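ATP grasp ligase (Microcystis aeruginosa MRC, PDB 5IG9) probably cyclises a microviridin precursor peptide, using ATP to form ester bonds between its side-chain carboxylates and hydroxyls. Local coordinates at residues 137-142 against 290-295; 212-217 against 229-234. All blocks are in the same frame, centred on the assembly; numbering follows the deposited sequence.

Contact 1. Residues 137-142 against 290-295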
loop_
_atom_site.group_PDB
_atom_site.type_symbol
_atom_site.label_atom_id
_atom_site.label_comp_id
_atom_site.label_asym_id
_atom_site.label_seq_id
_atom_site.Cartn_x
_atom_site.Cartn_y
_atom_site.Cartn_z
ATOM N N LEU A 137 -2.596 -13.131 22.686
ATOM C CA LEU A 137 -4.020 -13.069 22.394
ATOM C C LEU A 137 -4.432 -14.269 21.554
ATOM O O LEU A 137 -3.719 -14.672 20.630
ATOM C CB LEU A 137 -4.367 -11.770 21.664
ATOM C CG LEU A 137 -4.249 -10.453 22.437
ATOM C CD1 LEU A 137 -4.183 -9.273 21.478
ATOM C CD2 LEU A 137 -5.407 -10.289 23.403
ATOM N N LEU A 138 -5.579 -14.849 21.889
ATOM C CA LEU A 138 -6.095 -15.968 21.115
ATOM C C LEU A 138 -6.606 -15.477 19.768
ATOM O O LEU A 138 -7.297 -14.458 19.682
ATOM C CB LEU A 138 -7.217 -16.676 21.872
ATOM C CG LEU A 138 -6.850 -17.275 23.227
ATOM C CD1 LEU A 138 -8.097 -17.759 23.936
ATOM C CD2 LEU A 138 -5.844 -18.400 23.061
ATOM N N ILE A 139 -6.252 -16.198 18.711
ATOM C CA ILE A 139 -6.717 -15.872 17.366
ATOM C C ILE A 139 -7.343 -17.117 16.747
ATOM O O ILE A 139 -6.912 -18.241 17.043
ATOM C CB ILE A 139 -5.576 -15.330 16.490
ATOM C CG1 ILE A 139 -4.444 -16.353 16.383
ATOM C CG2 ILE A 139 -5.052 -14.010 17.042
ATOM C CD1 ILE A 139 -3.362 -15.948 15.414
ATOM N N PRO A 140 -8.350 -16.972 15.888
ATOM C CA PRO A 140 -8.954 -18.152 15.265
ATOM C C PRO A 140 -8.041 -18.753 14.213
ATOM O O PRO A 140 -7.249 -18.058 13.571
ATOM C CB PRO A 140 -10.238 -17.599 14.637
ATOM C CG PRO A 140 -9.896 -16.184 14.320
ATOM C CD PRO A 140 -8.964 -15.719 15.408
ATOM N N GLY A 141 -8.158 -20.068 14.050
ATOM C CA GLY A 141 -7.413 -20.769 13.017
ATOM C C GLY A 141 -7.720 -20.210 11.641
ATOM O O GLY A 141 -8.873 -20.222 11.204
ATOM N N THR A 142 -6.700 -19.719 10.946
ATOM C CA THR A 142 -6.887 -19.003 9.694
ATOM C C THR A 142 -6.026 -19.616 8.602
ATOM O O THR A 142 -4.862 -19.956 8.831
ATOM C CB THR A 142 -6.559 -17.513 9.867
ATOM O OG1 THR A 142 -7.388 -16.959 10.892
ATOM C CG2 THR A 142 -6.788 -16.755 8.574
ATOM N N TYR A 290 -11.334 -14.688 25.243
ATOM C CA TYR A 290 -11.280 -13.518 24.377
ATOM C C TYR A 290 -10.430 -13.836 23.152
ATOM O O TYR A 290 -9.240 -14.140 23.278
ATOM C CB TYR A 290 -10.720 -12.307 25.123
ATOM C CG TYR A 290 -11.612 -11.787 26.233
ATOM C CD1 TYR A 290 -11.587 -12.362 27.494
ATOM C CD2 TYR A 290 -12.476 -10.718 26.018
ATOM C CE1 TYR A 290 -12.397 -11.895 28.512
ATOM C CE2 TYR A 290 -13.290 -10.242 27.031
ATOM C CZ TYR A 290 -13.245 -10.834 28.276
ATOM O OH TYR A 290 -14.052 -10.365 29.290
ATOM N N ILE A 291 -11.045 -13.758 21.974
ATOM C CA ILE A 291 -10.394 -14.067 20.708
ATOM C C ILE A 291 -10.231 -12.776 19.919
ATOM O O ILE A 291 -11.207 -12.055 19.693
ATOM C CB ILE A 291 -11.192 -15.105 19.899
ATOM C CG1 ILE A 291 -11.087 -16.492 20.538
ATOM C CG2 ILE A 291 -10.718 -15.145 18.454
ATOM C CD1 ILE A 291 -12.123 -16.769 21.605
ATOM N N PHE A 292 -8.999 -12.487 19.509
ATOM C CA PHE A 292 -8.730 -11.339 18.654
ATOM C C PHE A 292 -9.071 -11.680 17.208
ATOM O O PHE A 292 -8.647 -12.716 16.689
ATOM C CB PHE A 292 -7.264 -10.921 18.761
ATOM C CG PHE A 292 -6.853 -9.882 17.753
ATOM C CD1 PHE A 292 -7.082 -8.537 17.996
ATOM C CD2 PHE A 292 -6.241 -10.246 16.562
ATOM C CE1 PHE A 292 -6.711 -7.576 17.071
ATOM C CE2 PHE A 292 -5.868 -9.288 15.633
ATOM C CZ PHE A 292 -6.102 -7.953 15.890
ATOM N N LEU A 293 -9.822 -10.797 16.551
ATOM C CA LEU A 293 -10.193 -10.990 15.154
ATOM C C LEU A 293 -9.425 -10.066 14.218
ATOM O O LEU A 293 -8.731 -10.542 13.313
ATOM C CB LEU A 293 -11.702 -10.788 14.968
ATOM C CG LEU A 293 -12.642 -11.818 15.596
ATOM C CD1 LEU A 293 -14.080 -11.524 15.202
ATOM C CD2 LEU A 293 -12.249 -13.234 15.201
ATOM N N GLU A 294 -9.522 -8.753 14.413
ATOM C CA GLU A 294 -9.024 -7.809 13.426
ATOM C C GLU A 294 -8.882 -6.428 14.052
ATOM O O GLU A 294 -9.683 -6.040 14.903
ATOM C CB GLU A 294 -9.972 -7.745 12.220
ATOM C CG GLU A 294 -9.666 -6.651 11.209
ATOM C CD GLU A 294 -10.685 -6.609 10.091
ATOM O OE1 GLU A 294 -11.297 -7.662 9.812
ATOM O OE2 GLU A 294 -10.885 -5.526 9.499
ATOM N N ILE A 295 -7.856 -5.698 13.626
ATOM C CA ILE A 295 -7.734 -4.272 13.894
ATOM C C ILE A 295 -7.757 -3.540 12.559
ATOM O O ILE A 295 -6.979 -3.860 11.650
ATOM C CB ILE A 295 -6.458 -3.932 14.688
ATOM C CG1 ILE A 295 -6.230 -2.420 14.703
ATOM C CG2 ILE A 295 -5.250 -4.650 14.117
ATOM C CD1 ILE A 295 -4.966 -2.012 15.425
#
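Leu138 and Phe292 make the polar link between the two segments, the amide N of Phe292 giving a hydrogen bond to O of Leu138 at 2.6 Å. The same oxygen also receives a CA-H...O contact from CA of Ile291 at 3.3 Å, so one carbonyl touches two consecutive residues of strand 290-296. Between the side chains the contacts are apolar. CB of Leu138 lies alongside CG1 of Ile291 (4.1 Å), while the other branch of Ile291, CG2, meets CD of Pro140 at 3.6 Å. Pro140 continues along the strand: its CG packs against CD2 of Leu293 (3.9 Å), the two side chains meeting nearly at a right angle. The Phe292 ring is met from its rim, where CG2 of Ile139 approaches CD2 at 4.0 Å, near the ring plane. The ring swings away because chi1 of 171° sets CG opposite the backbone N, and it lies against Ala132 of helix 125-134 and Leu269 of helix 260-273. Ile139 also rests on Gly48 of the second subunit. With one hydrogen bond and mostly aliphatic carbon around it, the loop is held against this strand, outermost of its sheet within the chain, chiefly by hydrophobic packing, rather than by continuous strand pairing.

Contact 2. Residues 212-217 against 229-234; sequences KALELR and AINSQQ
Gln233 lays one face of its side-chain amide flat against Ala213, whose CB stands almost directly over NE2 at 3.8 Å. O of Ala213 stands in turn over one face of the Asn231 amide, 3.9 Å from its CG. OD1 of Asn231 accepts the backbone N of Gln233 at 3.0 Å, with the donor tilted 27° out of the amide plane; the bond closes an Asx turn. The carboxylate of Glu215 has Ser232 on one side of its plane, the CB of that serine lying obliquely 3.6 Å from OE1. From the same side the ammonium of Lys212 stands above the carboxylate, a long salt bridge of 3.7 Å between NZ and OE2.

The backbones of Glu215 and Ile230 form a hydrogen-bonded antiparallel pair. N of Glu215 reaches O of Ile230 at 3.0 Å in a nearly straight bond (171° at the hydrogen), and N of Ile230 returns it to O of Glu215. CG2 of Ile230 meets CB of Glu215 at 3.9 Å, chi1 of -175° having sent CG1 opposite the backbone N. The next pair, Leu216 with Ala229, is non-hydrogen-bonded, and CD2 of Leu216 sits on CB of Ala229 at 3.6 Å. Leu214 and Asn231 lie on that same face, whereas Glu215 and Ile230 occupy the other. Tyr256 packs on Leu214 and Leu258 on Leu216. This pairing belongs to the beta hairpin of strands 214-221 and 224-231, within the antiparallel sheet of an ATP-grasp domain.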
loop_
_atom_site.group_PDB
_atom_site.type_symbol
_atom_site.label_atom_id
_atom_site.label_comp_id
_atom_site.label_asym_id
_atom_site.label_seq_id
_atom_site.Cartn_x
_atom_site.Cartn_y
_atom_site.Cartn_z
ATOM N N LYS A 212 -19.688 -17.704 19.681
ATOM C CA LYS A 212 -19.432 -16.547 20.517
ATOM C C LYS A 212 -20.682 -16.177 21.298
ATOM O O LYS A 212 -21.810 -16.359 20.828
ATOM C CB LYS A 212 -18.969 -15.354 19.669
ATOM C CG LYS A 212 -19.889 -15.048 18.497
ATOM C CD LYS A 212 -19.103 -14.602 17.282
ATOM C CE LYS A 212 -19.952 -14.660 16.022
ATOM N NZ LYS A 212 -21.082 -13.688 16.062
ATOM N N ALA A 213 -20.462 -15.671 22.507
ATOM C CA ALA A 213 -21.537 -15.118 23.316
ATOM C C ALA A 213 -21.674 -13.620 23.101
ATOM O O ALA A 213 -22.792 -13.096 23.064
ATOM C CB ALA A 213 -21.289 -15.412 24.796
ATOM N N LEU A 214 -20.552 -12.926 22.941
ATOM C CA LEU A 214 -20.542 -11.484 22.762
ATOM C C LEU A 214 -19.620 -11.100 21.615
ATOM O O LEU A 214 -18.633 -11.782 21.328
ATOM C CB LEU A 214 -20.094 -10.764 24.041
ATOM C CG LEU A 214 -20.998 -10.852 25.272
ATOM C CD1 LEU A 214 -20.356 -10.134 26.444
ATOM C CD2 LEU A 214 -22.373 -10.275 24.986
ATOM N N GLU A 215 -19.965 -9.997 20.959
ATOM C CA GLU A 215 -19.104 -9.332 19.992
ATOM C C GLU A 215 -18.624 -8.020 20.592
ATOM O O GLU A 215 -19.434 -7.230 21.091
ATOM C CB GLU A 215 -19.844 -9.075 18.675
ATOM C CG GLU A 215 -20.135 -10.325 17.863
ATOM C CD GLU A 215 -20.677 -10.010 16.482
ATOM O OE1 GLU A 215 -21.847 -9.583 16.378
ATOM O OE2 GLU A 215 -19.924 -10.183 15.501
ATOM N N LEU A 216 -17.312 -7.794 20.555
ATOM C CA LEU A 216 -16.703 -6.591 21.108
ATOM C C LEU A 216 -16.259 -5.671 19.979
ATOM O O LEU A 216 -15.643 -6.124 19.008
ATOM C CB LEU A 216 -15.502 -6.933 21.994
ATOM C CG LEU A 216 -15.711 -7.915 23.147
ATOM C CD1 LEU A 216 -14.445 -8.039 23.975
ATOM C CD2 LEU A 216 -16.876 -7.482 24.011
ATOM N N ARG A 217 -16.568 -4.383 20.112
ATOM C CA ARG A 217 -16.064 -3.337 19.226
ATOM C C ARG A 217 -15.227 -2.388 20.066
ATOM O O ARG A 217 -15.763 -1.645 20.890
ATOM C CB ARG A 217 -17.203 -2.599 18.530
ATOM C CG ARG A 217 -16.739 -1.528 17.555
ATOM C CD ARG A 217 -16.056 -2.130 16.333
ATOM N NE ARG A 217 -15.754 -1.120 15.322
ATOM C CZ ARG A 217 -15.351 -1.397 14.086
ATOM N NH1 ARG A 217 -15.202 -2.658 13.704
ATOM N NH2 ARG A 217 -15.101 -0.415 13.230
ATOM N N ALA A 229 -19.936 -3.888 23.705
ATOM C CA ALA A 229 -20.301 -5.287 23.536
ATOM C C ALA A 229 -21.761 -5.401 23.128
ATOM O O ALA A 229 -22.578 -4.529 23.433
ATOM C CB ALA A 229 -20.065 -6.090 24.818
ATOM N N ILE A 230 -22.081 -6.488 22.433
ATOM C CA ILE A 230 -23.449 -6.787 22.033
ATOM C C ILE A 230 -23.639 -8.296 22.065
ATOM O O ILE A 230 -22.749 -9.059 21.668
ATOM C CB ILE A 230 -23.781 -6.209 20.640
ATOM C CG1 ILE A 230 -25.256 -6.419 20.300
ATOM C CG2 ILE A 230 -22.906 -6.831 19.562
ATOM C CD1 ILE A 230 -25.674 -5.758 19.007
ATOM N N ASN A 231 -24.796 -8.727 22.560
ATOM C CA ASN A 231 -25.139 -10.143 22.614
ATOM C C ASN A 231 -25.688 -10.560 21.258
ATOM O O ASN A 231 -26.805 -10.186 20.887
ATOM C CB ASN A 231 -26.149 -10.401 23.726
ATOM C CG ASN A 231 -26.408 -11.877 23.951
ATOM O OD1 ASN A 231 -26.704 -12.624 23.017
ATOM N ND2 ASN A 231 -26.294 -12.307 25.201
ATOM N N SER A 232 -24.906 -11.335 20.516
ATOM C CA SER A 232 -25.314 -11.807 19.203
ATOM C C SER A 232 -25.855 -13.226 19.229
ATOM O O SER A 232 -26.173 -13.774 18.167
ATOM C CB SER A 232 -24.133 -11.730 18.235
ATOM O OG SER A 232 -23.031 -12.457 18.740
ATOM N N GLN A 233 -25.966 -13.831 20.411
ATOM C CA GLN A 233 -26.416 -15.213 20.518
ATOM C C GLN A 233 -27.828 -15.362 19.973
ATOM O O GLN A 233 -28.770 -14.750 20.486
ATOM C CB GLN A 233 -26.365 -15.676 21.968
ATOM C CG GLN A 233 -24.970 -15.774 22.556
ATOM C CD GLN A 233 -24.978 -16.379 23.945
ATOM O OE1 GLN A 233 -24.942 -17.601 24.101
ATOM N NE2 GLN A 233 -25.039 -15.527 24.961
ATOM N N GLN A 234 -27.963 -16.157 18.909
ATOM C CA GLN A 234 -29.291 -16.509 18.422
ATOM C C GLN A 234 -30.022 -17.383 19.435
ATOM O O GLN A 234 -31.241 -17.260 19.607
ATOM C CB GLN A 234 -29.180 -17.209 17.069
ATOM C CG GLN A 234 -30.509 -17.438 16.371
ATOM C CD GLN A 234 -30.353 -18.065 14.996
ATOM O OE1 GLN A 234 -29.346 -17.860 14.315
ATOM N NE2 GLN A 234 -31.350 -18.841 14.586
#

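Overall arrangement
The centres of the two contacts lie about 15 Å apart, and both reach one antiparallel sheet, ordered 254-255, 224-231, 214-221, 277-284, 290-296. Contact 2 joins two adjacent strands of it; contact 1 attaches the 137-142 loop to strand 290-296, outermost within the chain. Strand 277-284 runs between them, and Tyr290 reaches past it so that its CD2 packs on CD1 of Leu216 at 3.9 Å. Along the chain, contact 2 is nested inside the long span that contact 1 closes. Contact 1 thus ties this sheet to the segment leading into strand 142-145, where Thr142 pairs with a strand of the second subunit, and borders that interface directly, through Ile139 too, whereas no other chain touches contact 2.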